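Local coordinates for protein endo-beta-1,4-glucanase (Streptomyces sp., PDB 1OA4) that hydrolyses internal beta-1,4-glucosidic linkages in cellulose as a glycoside hydrolase family 12 endoglucanase, at residues A[11-14]-A[18-21]; A[60-63]-A[69-72]; A[30-35]-A[39-44]. All coordinates share one frame; numbering follows the deposited sequence.

Contact 1: residues A[11-14]-A[18-21]; sequences TTIQ and VVQN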
# COMPACT_ATOMS: atom_id res chain seq x y z
N THR A 11 -13.34 -4.26 -7.30
CA THR A 11 -14.28 -5.29 -6.89
C THR A 11 -13.97 -5.60 -5.42
O THR A 11 -13.20 -4.89 -4.79
CB THR A 11 -14.13 -6.53 -7.78
OG1 THR A 11 -15.21 -7.45 -7.53
CG2 THR A 11 -12.84 -7.29 -7.45
N THR A 12 -14.59 -6.64 -4.84
CA THR A 12 -14.24 -7.05 -3.50
C THR A 12 -13.88 -8.52 -3.46
O THR A 12 -14.27 -9.27 -4.35
CB THR A 12 -15.37 -6.83 -2.51
OG1 THR A 12 -16.48 -7.68 -2.85
CG2 THR A 12 -15.88 -5.41 -2.60
N ILE A 13 -13.12 -8.90 -2.45
CA ILE A 13 -12.88 -10.31 -2.13
C ILE A 13 -13.32 -10.57 -0.69
O ILE A 13 -13.24 -9.70 0.16
CB ILE A 13 -11.44 -10.71 -2.33
CG1 ILE A 13 -10.51 -9.89 -1.43
CG2 ILE A 13 -11.13 -10.58 -3.80
CD1 ILE A 13 -9.09 -10.39 -1.39
N GLN A 14 -13.82 -11.79 -0.46
CA GLN A 14 -14.23 -12.27 0.86
C GLN A 14 -15.33 -11.42 1.49
O GLN A 14 -15.52 -11.44 2.71
CB GLN A 14 -13.01 -12.34 1.78
CG GLN A 14 -11.84 -13.18 1.27
CD GLN A 14 -10.55 -12.92 2.07
OE1 GLN A 14 -10.49 -13.20 3.26
NE2 GLN A 14 -9.55 -12.37 1.41
N VAL A 18 -11.47 -4.49 -0.61
CA VAL A 18 -11.56 -3.95 -1.95
C VAL A 18 -10.27 -4.27 -2.70
O VAL A 18 -9.18 -4.17 -2.12
CB VAL A 18 -11.73 -2.42 -1.92
CG1 VAL A 18 -11.78 -1.86 -3.33
CG2 VAL A 18 -12.95 -2.03 -1.11
N VAL A 19 -10.41 -4.69 -3.95
CA VAL A 19 -9.29 -4.89 -4.84
C VAL A 19 -9.44 -3.86 -5.96
O VAL A 19 -10.54 -3.71 -6.53
CB VAL A 19 -9.22 -6.32 -5.42
CG1 VAL A 19 -8.04 -6.45 -6.35
CG2 VAL A 19 -9.13 -7.37 -4.28
N GLN A 20 -8.36 -3.13 -6.25
CA GLN A 20 -8.40 -2.04 -7.21
C GLN A 20 -7.25 -2.12 -8.22
O GLN A 20 -6.13 -2.44 -7.87
CB GLN A 20 -8.33 -0.70 -6.46
CG GLN A 20 -7.12 -0.51 -5.54
CD GLN A 20 -7.04 0.86 -4.88
OE1 GLN A 20 -7.85 1.77 -5.16
NE2 GLN A 20 -6.08 1.01 -3.97
N ASN A 21 -7.57 -1.86 -9.48
CA ASN A 21 -6.58 -1.83 -10.54
C ASN A 21 -5.72 -0.60 -10.32
O ASN A 21 -4.51 -0.65 -10.48
CB ASN A 21 -7.28 -1.76 -11.90
CG ASN A 21 -6.36 -2.09 -13.06
OD1 ASN A 21 -5.35 -2.79 -12.90
ND2 ASN A 21 -6.73 -1.62 -14.26
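T11 and V19 exchange two backbone hydrogen bonds. T11 N gives to V19 O at 3.0 Å. V19 N gives to T11 O at 2.9 Å, and this bond is nearly straight at 168°. T11 O also receives a CA-H contact from V18 CA at 3.4 Å. Next along the chain, T12 and V18 form a non-hydrogen-bonded antiparallel pair, CA to CA 4.4 Å.

The side-chain contact is made by I13 and V19, which cross at about a right angle. I13 CG2 meets V19 CG2 at 3.8 Å, and I13 CG1 lies a little farther from the same methyl. V19 CG2 stands beside its own backbone N, with CG1 anti to that N (chi1 179°), which turns CG2 to I13. V34 and V60 pack on both residues. The T11 hydroxyl is engaged elsewhere, bonded to Q2 OE1.

This is the hairpin of strands 10-13 and 17-20, and strand 59-61 continues the sheet beyond V18. The chemistry is divided: paired peptides hold the strands together, while branched apolar side chains bury one face against V34 of the other sheet.

Contact 2: residues A[60-63]-A[69-72]; sequences VYDG and CAPR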
# COMPACT_ATOMS: atom_id res chain seq x y z
N VAL A 60 -4.99 -4.38 -2.71
CA VAL A 60 -6.16 -4.83 -1.96
C VAL A 60 -6.13 -4.03 -0.67
O VAL A 60 -5.06 -3.72 -0.16
CB VAL A 60 -6.13 -6.36 -1.77
CG1 VAL A 60 -4.79 -6.85 -1.21
CG2 VAL A 60 -7.25 -6.81 -0.89
N TYR A 61 -7.30 -3.65 -0.14
CA TYR A 61 -7.31 -2.83 1.07
C TYR A 61 -8.53 -2.95 1.97
O TYR A 61 -9.58 -3.46 1.56
CB TYR A 61 -7.12 -1.34 0.70
CG TYR A 61 -8.25 -0.63 -0.05
CD1 TYR A 61 -9.32 -0.07 0.64
CD2 TYR A 61 -8.20 -0.46 -1.43
CE1 TYR A 61 -10.34 0.62 -0.03
CE2 TYR A 61 -9.20 0.24 -2.11
CZ TYR A 61 -10.27 0.76 -1.40
OH TYR A 61 -11.26 1.43 -2.08
N ASP A 62 -8.33 -2.46 3.19
CA ASP A 62 -9.35 -2.30 4.21
C ASP A 62 -9.45 -0.79 4.38
O ASP A 62 -8.49 -0.06 4.11
CB ASP A 62 -8.88 -3.00 5.49
CG ASP A 62 -9.85 -2.86 6.65
OD1 ASP A 62 -11.06 -2.63 6.44
OD2 ASP A 62 -9.46 -2.97 7.83
N GLY A 63 -10.60 -0.31 4.81
CA GLY A 63 -10.82 1.11 4.98
C GLY A 63 -11.44 1.75 3.76
O GLY A 63 -12.08 1.09 2.96
N CYS A 69 -15.24 2.16 0.18
CA CYS A 69 -14.93 1.58 1.49
C CYS A 69 -15.13 0.08 1.51
O CYS A 69 -16.13 -0.45 0.99
CB CYS A 69 -15.79 2.23 2.58
SG CYS A 69 -15.63 4.05 2.72
N ALA A 70 -14.20 -0.62 2.12
CA ALA A 70 -14.33 -2.06 2.23
C ALA A 70 -15.52 -2.44 3.14
O ALA A 70 -15.78 -1.76 4.14
CB ALA A 70 -13.04 -2.64 2.78
N PRO A 71 -16.25 -3.48 2.79
CA PRO A 71 -17.38 -3.90 3.64
C PRO A 71 -16.98 -4.16 5.06
O PRO A 71 -15.97 -4.84 5.30
CB PRO A 71 -17.85 -5.20 2.98
CG PRO A 71 -17.47 -5.06 1.57
CD PRO A 71 -16.12 -4.32 1.59
N ARG A 72 -17.77 -3.61 5.98
CA ARG A 72 -17.62 -3.81 7.42
C ARG A 72 -16.34 -3.27 8.02
O ARG A 72 -15.98 -3.62 9.15
CB ARG A 72 -17.79 -5.28 7.78
CG ARG A 72 -19.20 -5.74 7.57
CD ARG A 72 -19.45 -7.21 8.00
NE ARG A 72 -18.39 -8.12 7.57
CZ ARG A 72 -18.24 -8.55 6.32
NH1 ARG A 72 -19.07 -8.16 5.37
NH2 ARG A 72 -17.25 -9.39 6.02
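D62 OD1, 4.2 Å from A70 CB across the contact, is gripped by several groups. From outside the two segments, R16 NH1 makes a salt bridge to OD1, and T73 OG1 is hydrogen-bonded to it. Within its own segment it takes a weak bond from G63 N at 2.9 Å, bent to 121°. The other carboxylate oxygen, OD2, bonds S218 OG. Both oxygens are thus engaged, which should fix the rotation of the group, and the R16 charge probably favours the ionised form. D62 CG lies anti to the backbone N (chi1 178°), and this brings OD1 to the A70 methyl.

Between the segments, A70 N donates to G63 O at 2.9 Å and 164°. C69 CA adds a CA-H contact to the same oxygen at 3.2 Å. The A70 methyl points at the other segment and rests 3.8 Å from Y61 O. G63 O also lies at the edge of the Y61 ring, in its plane. The Y61 hydroxyl is hydrogen-bonded to N68 O, just before C69.

G63 has a positive phi, where the chain turns a corner after strand 59-61. The disulfide C64-C69 links the two sides of the short excursion that follows. The arrangement is a disulfide-braced loop, with the small antiparallel pair 64-65 and 68-69, at the end of a strand of the family 12 beta-sandwich.

Contact 3: residues A[30-35]-A[39-44]; sequences QCINVT and FEITQA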
# COMPACT_ATOMS: atom_id res chain seq x y z
N GLN A 30 -3.32 -1.85 -18.30
CA GLN A 30 -3.02 -2.73 -17.18
C GLN A 30 -4.28 -3.46 -16.79
O GLN A 30 -5.34 -2.85 -16.66
CB GLN A 30 -2.53 -1.96 -15.97
CG GLN A 30 -2.23 -2.83 -14.75
CD GLN A 30 -1.80 -2.02 -13.55
OE1 GLN A 30 -0.64 -1.59 -13.48
NE2 GLN A 30 -2.73 -1.78 -12.62
N CYS A 31 -4.14 -4.77 -16.57
CA CYS A 31 -5.25 -5.59 -16.09
C CYS A 31 -4.84 -6.44 -14.92
O CYS A 31 -3.70 -6.84 -14.84
CB CYS A 31 -5.71 -6.55 -17.16
SG CYS A 31 -6.19 -5.83 -18.73
N ILE A 32 -5.78 -6.70 -14.00
CA ILE A 32 -5.56 -7.66 -12.92
C ILE A 32 -6.65 -8.71 -13.02
O ILE A 32 -7.71 -8.43 -13.56
CB ILE A 32 -5.57 -7.01 -11.55
CG1 ILE A 32 -6.87 -6.25 -11.28
CG2 ILE A 32 -4.43 -6.04 -11.47
CD1 ILE A 32 -6.97 -5.73 -9.88
N ASN A 33 -6.33 -9.92 -12.57
CA ASN A 33 -7.31 -11.00 -12.51
C ASN A 33 -7.52 -11.25 -11.02
O ASN A 33 -6.58 -11.66 -10.32
CB ASN A 33 -6.76 -12.26 -13.20
CG ASN A 33 -7.80 -13.35 -13.38
OD1 ASN A 33 -8.99 -13.06 -13.51
ND2 ASN A 33 -7.37 -14.61 -13.38
N VAL A 34 -8.72 -10.99 -10.53
CA VAL A 34 -9.07 -11.13 -9.11
C VAL A 34 -9.72 -12.49 -8.81
O VAL A 34 -10.72 -12.86 -9.42
CB VAL A 34 -10.01 -10.00 -8.69
CG1 VAL A 34 -10.26 -10.02 -7.17
CG2 VAL A 34 -9.43 -8.67 -9.15
N THR A 35 -9.11 -13.23 -7.89
CA THR A 35 -9.62 -14.54 -7.47
C THR A 35 -10.36 -14.38 -6.15
O THR A 35 -10.67 -13.27 -5.74
CB THR A 35 -8.47 -15.55 -7.26
OG1 THR A 35 -7.73 -15.18 -6.09
CG2 THR A 35 -7.45 -15.48 -8.32
N PHE A 39 -5.14 -11.28 -6.04
CA PHE A 39 -5.17 -10.93 -7.46
C PHE A 39 -3.78 -11.14 -8.05
O PHE A 39 -2.78 -11.21 -7.33
CB PHE A 39 -5.62 -9.46 -7.68
CG PHE A 39 -4.62 -8.43 -7.21
CD1 PHE A 39 -4.62 -7.99 -5.89
CD2 PHE A 39 -3.67 -7.94 -8.06
CE1 PHE A 39 -3.69 -7.07 -5.46
CE2 PHE A 39 -2.73 -7.00 -7.60
CZ PHE A 39 -2.75 -6.59 -6.32
N GLU A 40 -3.74 -11.20 -9.37
CA GLU A 40 -2.52 -11.33 -10.14
C GLU A 40 -2.53 -10.22 -11.20
O GLU A 40 -3.57 -9.92 -11.79
CB GLU A 40 -2.45 -12.72 -10.81
CG GLU A 40 -1.40 -12.82 -11.91
CD GLU A 40 -1.34 -14.15 -12.63
OE1 GLU A 40 -2.36 -14.79 -12.84
OE2 GLU A 40 -0.16 -14.55 -13.02
N ILE A 41 -1.37 -9.59 -11.44
CA ILE A 41 -1.28 -8.66 -12.55
C ILE A 41 -1.13 -9.48 -13.84
O ILE A 41 -0.16 -10.23 -14.00
CB ILE A 41 -0.06 -7.72 -12.39
CG1 ILE A 41 -0.21 -6.90 -11.10
CG2 ILE A 41 0.05 -6.84 -13.62
CD1 ILE A 41 0.95 -5.97 -10.80
N THR A 42 -2.11 -9.37 -14.74
CA THR A 42 -2.09 -10.12 -16.00
C THR A 42 -1.77 -9.30 -17.25
O THR A 42 -1.42 -9.89 -18.27
CB THR A 42 -3.42 -10.84 -16.21
OG1 THR A 42 -4.50 -9.93 -16.00
CG2 THR A 42 -3.61 -11.92 -15.17
N GLN A 43 -1.90 -7.98 -17.18
CA GLN A 43 -1.41 -7.11 -18.25
C GLN A 43 -0.79 -5.90 -17.57
O GLN A 43 -1.36 -5.36 -16.61
CB GLN A 43 -2.52 -6.68 -19.22
CG GLN A 43 -1.96 -6.02 -20.46
CD GLN A 43 -2.95 -5.89 -21.61
OE1 GLN A 43 -4.05 -6.46 -21.57
NE2 GLN A 43 -2.57 -5.14 -22.65
N ALA A 44 0.38 -5.50 -18.03
CA ALA A 44 1.08 -4.37 -17.43
C ALA A 44 1.95 -3.71 -18.49
O ALA A 44 3.18 -3.67 -18.38
CB ALA A 44 1.92 -4.83 -16.25
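A classic beta bulge interrupts this antiparallel hairpin of strands 30-34 and 39-44. T42 and Q43 both face C31, and the register shifts by one between C31 and I32. C31 O takes both backbone N-H groups, from T42 N at 3.0 Å and from Q43 N at 3.2 Å. The two donors come from the same face of the carbonyl plane. T42 OG1 adds a weak bond to this oxygen. The T42 hydroxyl lies between its backbone N and carbonyl carbon (chi1 49°), which directs it to C31 O and leaves CG2 against N33 CB at 3.7 Å. C31 N in turn gives to Q43 O at 2.8 Å.

Past the bulge the pairing is regular. N33 N donates to E40 O, and E40 N returns a bond to N33 O.

The hairpin belongs to the six-stranded antiparallel sheet of the beta-sandwich. Strand 2-4 lies beyond 30-34, and strand 212-218 lies beyond 39-44. The face with I32, V34, F39 and I41 turns inward. I32 CG2 approaches F39 CD2 obliquely at 4.0 Å, and V34 CG2 meets F39 CB at 4.2 Å. V19 of the other sheet touches I32, V34 and F39.

On the opposite face N33, E40 and Q43 are partly exposed, while C31 is buried. C31 SG lies 3.6 Å from Q43 OE1, and its disulfide to C5 ties the hairpin to the chain just after strand 2-4. The E40 carboxylate makes a salt bridge to R92, and Q43 NE2 bonds D45. At the open end of the hairpin Q30 CG rests 3.3 Å from Q43 O, while its amide bonds S56 and N21.

From the N terminus, contact 1 closes first, around the short turn between strands 10-13 and 17-20. Contact 3 closes next, around the turn between strands 30-34 and 39-44. Contact 2 closes last, around the disulfide-braced loop after strand 59-61. The three loops follow in series, and none nests in or crosses another. Contacts 1 and 2 lie in the sheet that holds strands 17-20 and 59-61, joined by a backbone hydrogen bond from Y61 N to V18 O at 2.8 Å. Contact 3 lies in the six-stranded sheet. I13 on V34, and more lightly V60 on F39, join the two sheets, as in a beta-sandwich.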